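Local coordinates for protein branched-chain-amino-acid aminotransferase (Deinococcus radiodurans, PDB 3UZO) that probably catalyses the reversible, pyridoxal-phosphate-dependent transfer of the amino group between leucine, isoleucine or valine and 2-oxoglutarate, at residues G78-R83 with S141-P146; N90-D95 with V341-G346. All blocks are in the same frame, centred on the assembly; numbering follows the deposited sequence.

Contact 1: residues G78-R83 with S141-P146; sequences GLKAYR and SLYLRP. With GLU (glutamic acid), chain D.
Lys-80 runs past Ser-141 and crosses Tyr-143 at a slant. Lys-80 CB sits 3.8 Å from Leu-142 O, and CG, set anti to the carbonyl carbon (chi1 -68°), touches Ser-141 OG and, more loosely, Tyr-143 CD1. The chain runs on extended: Lys-80 CD comes within 3.0 Å of Ser-141 OG and CE continues past the same oxygen. NZ ends on the backbone O of Thr-304, while a water 2.8 Å from Ser-141 OG gives Lys-80 NZ only a weak, long bond. Beneath these side chains, strands 74-83 and 141-151 are antiparallel neighbours in the large sheet of this class-IV aminotransferase, joined by two hydrogen-bonded pairs, Leu-79 with Leu-144 and Ala-81 with Leu-142. The shortest link is Leu-144 N to Leu-79 O at 2.6 Å. Leu-79 CD2 meets Pro-146 CG at 3.7 Å, on the face covered by helix 115-128. On the other face Tyr-143 OH reaches Gly-78 CA at 3.3 Å. Arg-145 NH2, in the plane of its guanidinium, donates a nearly straight bond (168°) to the Tyr-143 hydroxyl. Arg-145 NH2 also donates to OXT of the bound glutamate, GLU, at 2.7 Å, beside Tyr-71 and Ile-155 of the second subunit.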
ATOM      1  N   GLY A  78       9.945  -0.404 -13.646  1.00  9.97           N
ATOM      2  CA  GLY A  78       9.737   0.463 -14.784  1.00 10.30           C
ATOM      3  C   GLY A  78      11.063   0.660 -15.482  1.00 10.32           C
ATOM      4  O   GLY A  78      12.027   1.088 -14.858  1.00 12.10           O
ATOM      5  N   LEU A  79      11.126   0.315 -16.765  1.00  6.73           N
ATOM      6  CA  LEU A  79      12.346   0.482 -17.530  1.00  6.04           C
ATOM      7  C   LEU A  79      11.971   0.652 -18.990  1.00  5.98           C
ATOM      8  O   LEU A  79      10.856   0.327 -19.391  1.00  7.76           O
ATOM      9  CB  LEU A  79      13.290  -0.714 -17.355  1.00  8.97           C
ATOM     10  CG  LEU A  79      12.808  -2.102 -17.760  1.00 11.62           C
ATOM     11  CD1 LEU A  79      14.025  -2.982 -17.996  1.00 13.11           C
ATOM     12  CD2 LEU A  79      11.901  -2.685 -16.677  1.00 12.56           C
ATOM     13  N   LYS A  80      12.910   1.136 -19.789  1.00  5.85           N
ATOM     14  CA  LYS A  80      12.618   1.412 -21.191  1.00  7.02           C
ATOM     15  C   LYS A  80      13.519   0.746 -22.215  1.00  7.66           C
ATOM     16  O   LYS A  80      14.661   0.385 -21.919  1.00  6.63           O
ATOM     17  CB  LYS A  80      12.690   2.925 -21.435  1.00  8.92           C
ATOM     18  CG  LYS A  80      11.599   3.774 -20.760  1.00 10.22           C
ATOM     19  CD  LYS A  80      11.950   5.263 -20.903  1.00  8.97           C
ATOM     20  CE  LYS A  80      10.826   6.177 -20.410  1.00 12.20           C
ATOM     21  NZ  LYS A  80      11.361   7.556 -20.190  1.00  7.90           N
ATOM     22  N   ALA A  81      12.978   0.600 -23.423  1.00 10.16           N
ATOM     23  CA  ALA A  81      13.711   0.068 -24.568  1.00 11.92           C
ATOM     24  C   ALA A  81      13.813   1.284 -25.495  1.00 10.68           C
ATOM     25  O   ALA A  81      12.867   2.082 -25.580  1.00 11.05           O
ATOM     26  CB  ALA A  81      12.919  -1.060 -25.240  1.00  8.55           C
ATOM     27  N   TYR A  82      14.947   1.442 -26.168  1.00  8.60           N
ATOM     28  CA  TYR A  82      15.143   2.592 -27.050  1.00  9.83           C
ATOM     29  C   TYR A  82      15.629   2.215 -28.447  1.00  8.58           C
ATOM     30  O   TYR A  82      16.428   1.303 -28.611  1.00  8.74           O
ATOM     31  CB  TYR A  82      16.158   3.577 -26.445  1.00  8.56           C
ATOM     32  CG  TYR A  82      15.943   3.955 -24.983  1.00 12.25           C
ATOM     33  CD1 TYR A  82      16.336   3.096 -23.949  1.00 11.50           C
ATOM     34  CD2 TYR A  82      15.396   5.193 -24.637  1.00 11.48           C
ATOM     35  CE1 TYR A  82      16.193   3.466 -22.604  1.00 11.97           C
ATOM     36  CE2 TYR A  82      15.245   5.573 -23.295  1.00 11.02           C
ATOM     37  CZ  TYR A  82      15.643   4.706 -22.290  1.00 11.87           C
ATOM     38  OH  TYR A  82      15.478   5.074 -20.973  1.00 10.22           O
ATOM     39  N   ARG A  83      15.152   2.941 -29.451  1.00  9.72           N
ATOM     40  CA  ARG A  83      15.558   2.702 -30.835  1.00 11.75           C
ATOM     41  C   ARG A  83      16.776   3.577 -31.122  1.00  9.99           C
ATOM     42  O   ARG A  83      16.697   4.800 -31.033  1.00 10.18           O
ATOM     43  CB  ARG A  83      14.419   3.077 -31.786  1.00 14.46           C
ATOM     44  CG  ARG A  83      14.727   2.884 -33.267  1.00 15.78           C
ATOM     45  CD  ARG A  83      13.856   1.773 -33.841  1.00 22.50           C
ATOM     46  NE  ARG A  83      14.519   0.482 -33.791  1.00 21.40           N
ATOM     47  CZ  ARG A  83      13.924  -0.686 -34.027  1.00 22.98           C
ATOM     48  NH1 ARG A  83      12.630  -0.748 -34.322  1.00 18.32           N
ATOM     49  NH2 ARG A  83      14.639  -1.798 -33.989  1.00 22.20           N
ATOM     50  N   SER A 141      10.085   6.321 -26.337  1.00  8.51           N
ATOM     51  CA  SER A 141      10.703   5.078 -25.919  1.00  8.60           C
ATOM     52  C   SER A 141       9.592   4.078 -25.696  1.00  7.28           C
ATOM     53  O   SER A 141       8.406   4.427 -25.743  1.00  4.10           O
ATOM     54  CB  SER A 141      11.500   5.284 -24.619  1.00  8.50           C
ATOM     55  OG  SER A 141      10.646   5.709 -23.566  1.00  9.67           O
ATOM     56  N   LEU A 142       9.974   2.823 -25.488  1.00 11.34           N
ATOM     57  CA  LEU A 142       9.001   1.777 -25.224  1.00  9.67           C
ATOM     58  C   LEU A 142       9.140   1.476 -23.740  1.00 10.26           C
ATOM     59  O   LEU A 142      10.139   0.899 -23.304  1.00 11.16           O
ATOM     60  CB  LEU A 142       9.299   0.521 -26.054  1.00  8.60           C
ATOM     61  CG  LEU A 142       8.265  -0.605 -25.892  1.00  9.70           C
ATOM     62  CD1 LEU A 142       6.863  -0.072 -26.188  1.00  8.67           C
ATOM     63  CD2 LEU A 142       8.609  -1.771 -26.825  1.00 10.17           C
ATOM     64  N   TYR A 143       8.140   1.886 -22.965  1.00  9.41           N
ATOM     65  CA  TYR A 143       8.149   1.683 -21.523  1.00  8.62           C
ATOM     66  C   TYR A 143       7.695   0.285 -21.154  1.00  9.02           C
ATOM     67  O   TYR A 143       6.668  -0.182 -21.638  1.00  6.22           O
ATOM     68  CB  TYR A 143       7.218   2.682 -20.837  1.00  7.21           C
ATOM     69  CG  TYR A 143       7.266   2.632 -19.323  1.00  8.17           C
ATOM     70  CD1 TYR A 143       8.263   3.305 -18.613  1.00 10.90           C
ATOM     71  CD2 TYR A 143       6.299   1.937 -18.597  1.00  9.26           C
ATOM     72  CE1 TYR A 143       8.290   3.296 -17.215  1.00 10.89           C
ATOM     73  CE2 TYR A 143       6.315   1.917 -17.199  1.00 12.21           C
ATOM     74  CZ  TYR A 143       7.310   2.602 -16.517  1.00 11.66           C
ATOM     75  OH  TYR A 143       7.298   2.628 -15.143  1.00 13.97           O
ATOM     76  N   LEU A 144       8.460  -0.365 -20.279  1.00  8.74           N
ATOM     77  CA  LEU A 144       8.141  -1.710 -19.816  1.00  9.95           C
ATOM     78  C   LEU A 144       7.660  -1.666 -18.377  1.00  8.62           C
ATOM     79  O   LEU A 144       8.255  -0.980 -17.538  1.00 10.41           O
ATOM     80  CB  LEU A 144       9.375  -2.606 -19.918  1.00 11.55           C
ATOM     81  CG  LEU A 144       9.760  -2.919 -21.365  1.00 10.89           C
ATOM     82  CD1 LEU A 144      11.246  -3.157 -21.484  1.00 12.06           C
ATOM     83  CD2 LEU A 144       8.966  -4.131 -21.833  1.00 12.69           C
ATOM     84  N   ARG A 145       6.593  -2.408 -18.093  1.00  5.78           N
ATOM     85  CA  ARG A 145       6.029  -2.459 -16.752  1.00  8.53           C
ATOM     86  C   ARG A 145       5.923  -3.875 -16.193  1.00  8.53           C
ATOM     87  O   ARG A 145       4.892  -4.544 -16.343  1.00 11.42           O
ATOM     88  CB  ARG A 145       4.645  -1.784 -16.730  1.00  7.05           C
ATOM     89  CG  ARG A 145       3.844  -1.984 -15.448  1.00  8.28           C
ATOM     90  CD  ARG A 145       4.647  -1.581 -14.207  1.00  8.98           C
ATOM     91  NE  ARG A 145       5.042  -0.177 -14.231  1.00  9.06           N
ATOM     92  CZ  ARG A 145       4.240   0.833 -13.915  1.00 15.85           C
ATOM     93  NH1 ARG A 145       2.990   0.601 -13.544  1.00 12.74           N
ATOM     94  NH2 ARG A 145       4.693   2.083 -13.962  1.00 18.45           N
ATOM     95  N   PRO A 146       7.008  -4.365 -15.573  1.00  8.08           N
ATOM     96  CA  PRO A 146       7.013  -5.705 -14.981  1.00  7.99           C
ATOM     97  C   PRO A 146       6.334  -5.539 -13.626  1.00  9.44           C
ATOM     98  O   PRO A 146       6.500  -4.496 -12.981  1.00  7.73           O
ATOM     99  CB  PRO A 146       8.504  -6.017 -14.799  1.00  7.57           C
ATOM    100  CG  PRO A 146       9.211  -5.037 -15.714  1.00  6.97           C
ATOM    101  CD  PRO A 146       8.369  -3.803 -15.608  1.00  6.55           C
TER
HETATM  102  N   GLU D 600       6.661   3.930 -11.865  1.00 25.71           N
HETATM  103  CA  GLU D 600       6.303   5.365 -12.027  1.00 25.71           C
HETATM  104  C   GLU D 600       4.837   5.506 -12.366  1.00 25.71           C
HETATM  105  O   GLU D 600       4.296   6.610 -12.168  1.00 25.71           O
HETATM  106  CB  GLU D 600       7.132   5.998 -13.140  1.00 66.53           C
HETATM  107  CG  GLU D 600       8.512   6.432 -12.708  1.00 66.53           C
HETATM  108  CD  GLU D 600       9.213   7.250 -13.765  1.00 66.53           C
HETATM  109  OE1 GLU D 600       8.546   8.106 -14.387  1.00 66.53           O
HETATM  110  OE2 GLU D 600      10.428   7.037 -13.966  1.00 66.53           O
HETATM  111  OXT GLU D 600       4.262   4.506 -12.833  1.00 66.53           O
HETATM  112  O   HOH W   1      10.350   8.512 -23.301  1.00 25.36           O

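Contact 2: residues N90-D95 with V341-G346; sequences NLFRPD and VGIQYG
Asn-90 turns its side chain toward Gln-344 at the C-terminal end of helix 331-344. Asn-90 ND2 donates to Gln-344 O at 3.0 Å, with the acceptor close to the plane of the asparagine amide but the donor well above the carbonyl plane, 57° out of it. The other end of that amide, OD1, is taken by Lys-357, so both its polar atoms are engaged. Two residues on, Phe-92 comes back to the contact. With CG anti to the backbone N (chi1 -174°), its ring extends beneath Gln-344, whose CG makes a CH-pi contact 4.0 Å from the Phe-92 centroid. Farther along, Gln-344 NE2 stands 3.7 Å above the plane of the Phe-92 ring, offset toward the rim, with the amide almost perpendicular to the ring at 85°. Ile-343 CG2 lies at the ring edge, 4.3 Å from Phe-92 CE1. Arg-93, at the N-cap position of helix 94-107, lays its own CG over the centre of the opposite face, so the ring lies between the glutamine chain with its amide and the methylenes of Arg-93. The carbonyl that Asn-90 meets belongs to a helix terminus closed by Gly-346, whose positive phi, together with two hydrogen bonds returning to the final turn, marks a Schellman motif.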
ATOM      1  N   ASN A  90      18.170  -0.601 -27.641  1.00 10.88           N
ATOM      2  CA  ASN A  90      18.797  -0.614 -26.323  1.00 10.33           C
ATOM      3  C   ASN A  90      17.814  -0.829 -25.177  1.00 11.14           C
ATOM      4  O   ASN A  90      16.745  -0.220 -25.137  1.00 11.30           O
ATOM      5  CB  ASN A  90      19.524   0.711 -26.061  1.00  9.04           C
ATOM      6  CG  ASN A  90      20.859   0.805 -26.772  1.00 11.74           C
ATOM      7  OD1 ASN A  90      21.283  -0.131 -27.451  1.00 11.87           O
ATOM      8  ND2 ASN A  90      21.536   1.940 -26.606  1.00  7.54           N
ATOM      9  N   LEU A  91      18.190  -1.700 -24.248  1.00  9.64           N
ATOM     10  CA  LEU A  91      17.410  -1.947 -23.044  1.00 10.34           C
ATOM     11  C   LEU A  91      18.408  -1.430 -21.998  1.00 11.51           C
ATOM     12  O   LEU A  91      19.548  -1.897 -21.942  1.00 12.20           O
ATOM     13  CB  LEU A  91      17.126  -3.443 -22.883  1.00 14.90           C
ATOM     14  CG  LEU A  91      16.102  -3.894 -21.833  1.00 16.66           C
ATOM     15  CD1 LEU A  91      14.815  -3.058 -21.896  1.00 14.81           C
ATOM     16  CD2 LEU A  91      15.793  -5.367 -22.091  1.00 15.66           C
ATOM     17  N   PHE A  92      17.991  -0.438 -21.215  1.00  8.83           N
ATOM     18  CA  PHE A  92      18.854   0.205 -20.221  1.00 10.29           C
ATOM     19  C   PHE A  92      18.882  -0.438 -18.832  1.00 10.66           C
ATOM     20  O   PHE A  92      17.869  -0.502 -18.135  1.00  9.70           O
ATOM     21  CB  PHE A  92      18.437   1.679 -20.098  1.00 10.10           C
ATOM     22  CG  PHE A  92      19.336   2.502 -19.221  1.00 12.18           C
ATOM     23  CD1 PHE A  92      20.615   2.864 -19.649  1.00 13.05           C
ATOM     24  CD2 PHE A  92      18.897   2.942 -17.977  1.00 13.72           C
ATOM     25  CE1 PHE A  92      21.445   3.662 -18.850  1.00 12.35           C
ATOM     26  CE2 PHE A  92      19.717   3.740 -17.162  1.00 11.67           C
ATOM     27  CZ  PHE A  92      20.991   4.103 -17.598  1.00 13.36           C
ATOM     28  N   ARG A  93      20.063  -0.907 -18.443  1.00 10.36           N
ATOM     29  CA  ARG A  93      20.301  -1.540 -17.146  1.00 10.05           C
ATOM     30  C   ARG A  93      19.183  -2.424 -16.561  1.00 11.14           C
ATOM     31  O   ARG A  93      18.830  -2.291 -15.381  1.00  8.49           O
ATOM     32  CB  ARG A  93      20.681  -0.451 -16.130  1.00 12.02           C
ATOM     33  CG  ARG A  93      21.734   0.521 -16.647  1.00  9.48           C
ATOM     34  CD  ARG A  93      22.348   1.344 -15.526  1.00 12.65           C
ATOM     35  NE  ARG A  93      23.189   0.514 -14.667  1.00 12.98           N
ATOM     36  CZ  ARG A  93      23.753   0.922 -13.538  1.00 14.12           C
ATOM     37  NH1 ARG A  93      23.572   2.165 -13.107  1.00 14.32           N
ATOM     38  NH2 ARG A  93      24.503   0.081 -12.843  1.00 12.27           N
ATOM     39  N   PRO A  94      18.638  -3.364 -17.359  1.00  7.31           N
ATOM     40  CA  PRO A  94      17.569  -4.230 -16.852  1.00  8.07           C
ATOM     41  C   PRO A  94      17.977  -5.105 -15.668  1.00  8.97           C
ATOM     42  O   PRO A  94      17.131  -5.513 -14.876  1.00 11.13           O
ATOM     43  CB  PRO A  94      17.183  -5.052 -18.079  1.00 10.83           C
ATOM     44  CG  PRO A  94      18.508  -5.192 -18.796  1.00 10.62           C
ATOM     45  CD  PRO A  94      19.055  -3.785 -18.711  1.00  9.92           C
ATOM     46  N   ASP A  95      19.269  -5.386 -15.550  1.00  7.65           N
ATOM     47  CA  ASP A  95      19.771  -6.179 -14.436  1.00  9.92           C
ATOM     48  C   ASP A  95      19.524  -5.438 -13.115  1.00  8.67           C
ATOM     49  O   ASP A  95      19.257  -6.051 -12.085  1.00 10.43           O
ATOM     50  CB  ASP A  95      21.271  -6.442 -14.614  1.00 13.93           C
ATOM     51  CG  ASP A  95      22.101  -5.164 -14.612  1.00 15.64           C
ATOM     52  OD1 ASP A  95      21.920  -4.313 -15.518  1.00 12.11           O
ATOM     53  OD2 ASP A  95      22.934  -5.011 -13.698  1.00 13.67           O
ATOM     54  N   VAL A 341      20.855  10.483 -21.536  1.00 10.57           N
ATOM     55  CA  VAL A 341      20.022  10.213 -22.703  1.00 12.99           C
ATOM     56  C   VAL A 341      20.854   9.732 -23.898  1.00 12.84           C
ATOM     57  O   VAL A 341      20.417   8.872 -24.662  1.00 11.04           O
ATOM     58  CB  VAL A 341      19.211  11.470 -23.092  1.00 19.95           C
ATOM     59  CG1 VAL A 341      18.288  11.159 -24.256  1.00 22.64           C
ATOM     60  CG2 VAL A 341      18.397  11.941 -21.900  1.00 20.95           C
ATOM     61  N   GLY A 342      22.054  10.287 -24.051  1.00 14.23           N
ATOM     62  CA  GLY A 342      22.923   9.879 -25.146  1.00 15.56           C
ATOM     63  C   GLY A 342      23.270   8.401 -25.043  1.00 13.77           C
ATOM     64  O   GLY A 342      23.302   7.681 -26.046  1.00 13.95           O
ATOM     65  N   ILE A 343      23.525   7.947 -23.820  1.00 14.36           N
ATOM     66  CA  ILE A 343      23.857   6.544 -23.581  1.00 15.63           C
ATOM     67  C   ILE A 343      22.659   5.648 -23.899  1.00 15.07           C
ATOM     68  O   ILE A 343      22.781   4.652 -24.616  1.00 14.50           O
ATOM     69  CB  ILE A 343      24.275   6.321 -22.108  1.00 10.67           C
ATOM     70  CG1 ILE A 343      25.639   6.970 -21.859  1.00  7.76           C
ATOM     71  CG2 ILE A 343      24.313   4.828 -21.787  1.00 11.13           C
ATOM     72  CD1 ILE A 343      26.038   7.030 -20.396  1.00  6.88           C
ATOM     73  N   GLN A 344      21.500   6.009 -23.356  1.00 11.54           N
ATOM     74  CA  GLN A 344      20.287   5.233 -23.573  1.00 12.80           C
ATOM     75  C   GLN A 344      19.954   5.042 -25.057  1.00 10.79           C
ATOM     76  O   GLN A 344      19.613   3.940 -25.479  1.00 13.22           O
ATOM     77  CB  GLN A 344      19.117   5.896 -22.831  1.00 10.25           C
ATOM     78  CG  GLN A 344      19.371   5.995 -21.323  1.00 12.59           C
ATOM     79  CD  GLN A 344      18.297   6.752 -20.578  1.00 13.57           C
ATOM     80  OE1 GLN A 344      17.720   7.712 -21.098  1.00 14.20           O
ATOM     81  NE2 GLN A 344      18.029   6.333 -19.341  1.00 15.34           N
ATOM     82  N   TYR A 345      20.059   6.104 -25.850  1.00 11.06           N
ATOM     83  CA  TYR A 345      19.746   6.004 -27.271  1.00 12.46           C
ATOM     84  C   TYR A 345      20.891   5.534 -28.161  1.00 11.64           C
ATOM     85  O   TYR A 345      20.735   5.480 -29.376  1.00 12.41           O
ATOM     86  CB  TYR A 345      19.225   7.333 -27.810  1.00 13.30           C
ATOM     87  CG  TYR A 345      17.803   7.629 -27.419  1.00 14.75           C
ATOM     88  CD1 TYR A 345      17.516   8.367 -26.272  1.00 17.41           C
ATOM     89  CD2 TYR A 345      16.738   7.161 -28.193  1.00 16.18           C
ATOM     90  CE1 TYR A 345      16.202   8.631 -25.904  1.00 17.58           C
ATOM     91  CE2 TYR A 345      15.424   7.419 -27.835  1.00 13.36           C
ATOM     92  CZ  TYR A 345      15.162   8.152 -26.691  1.00 14.58           C
ATOM     93  OH  TYR A 345      13.861   8.404 -26.328  1.00 13.84           O
ATOM     94  N   GLY A 346      22.028   5.202 -27.561  1.00 13.46           N
ATOM     95  CA  GLY A 346      23.166   4.720 -28.330  1.00 13.04           C
ATOM     96  C   GLY A 346      24.030   5.763 -29.010  1.00 15.13           C
ATOM     97  O   GLY A 346      24.832   5.430 -29.891  1.00 13.37           O
TER

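How the contacts relate
The centres of the two contacts are about 10 Å apart, on the same side of the chain's centre. Strands 74-83 and 89-91 follow each other in sequence and pair in the same antiparallel sheet, with Tyr-82 N probably bonded to Asn-90 O at 2.7 Å. Contact 1 carries the sheet inward to strand 141-151, whereas contact 2 leaves strand 89-91 for a helix near the C-terminus. In chain order the segments alternate: 78-83, 90-95, 141-146, 341-346. Tyr-82 also touches Phe-92 and Gln-344 and meets Tyr-345 edge-to-face, so neighbouring strands tie the glutamate-binding strand 141-151 to helix 331-344. Contact 2 stands farther back, with the Phe-92 side chain about 7 Å from the cofactor.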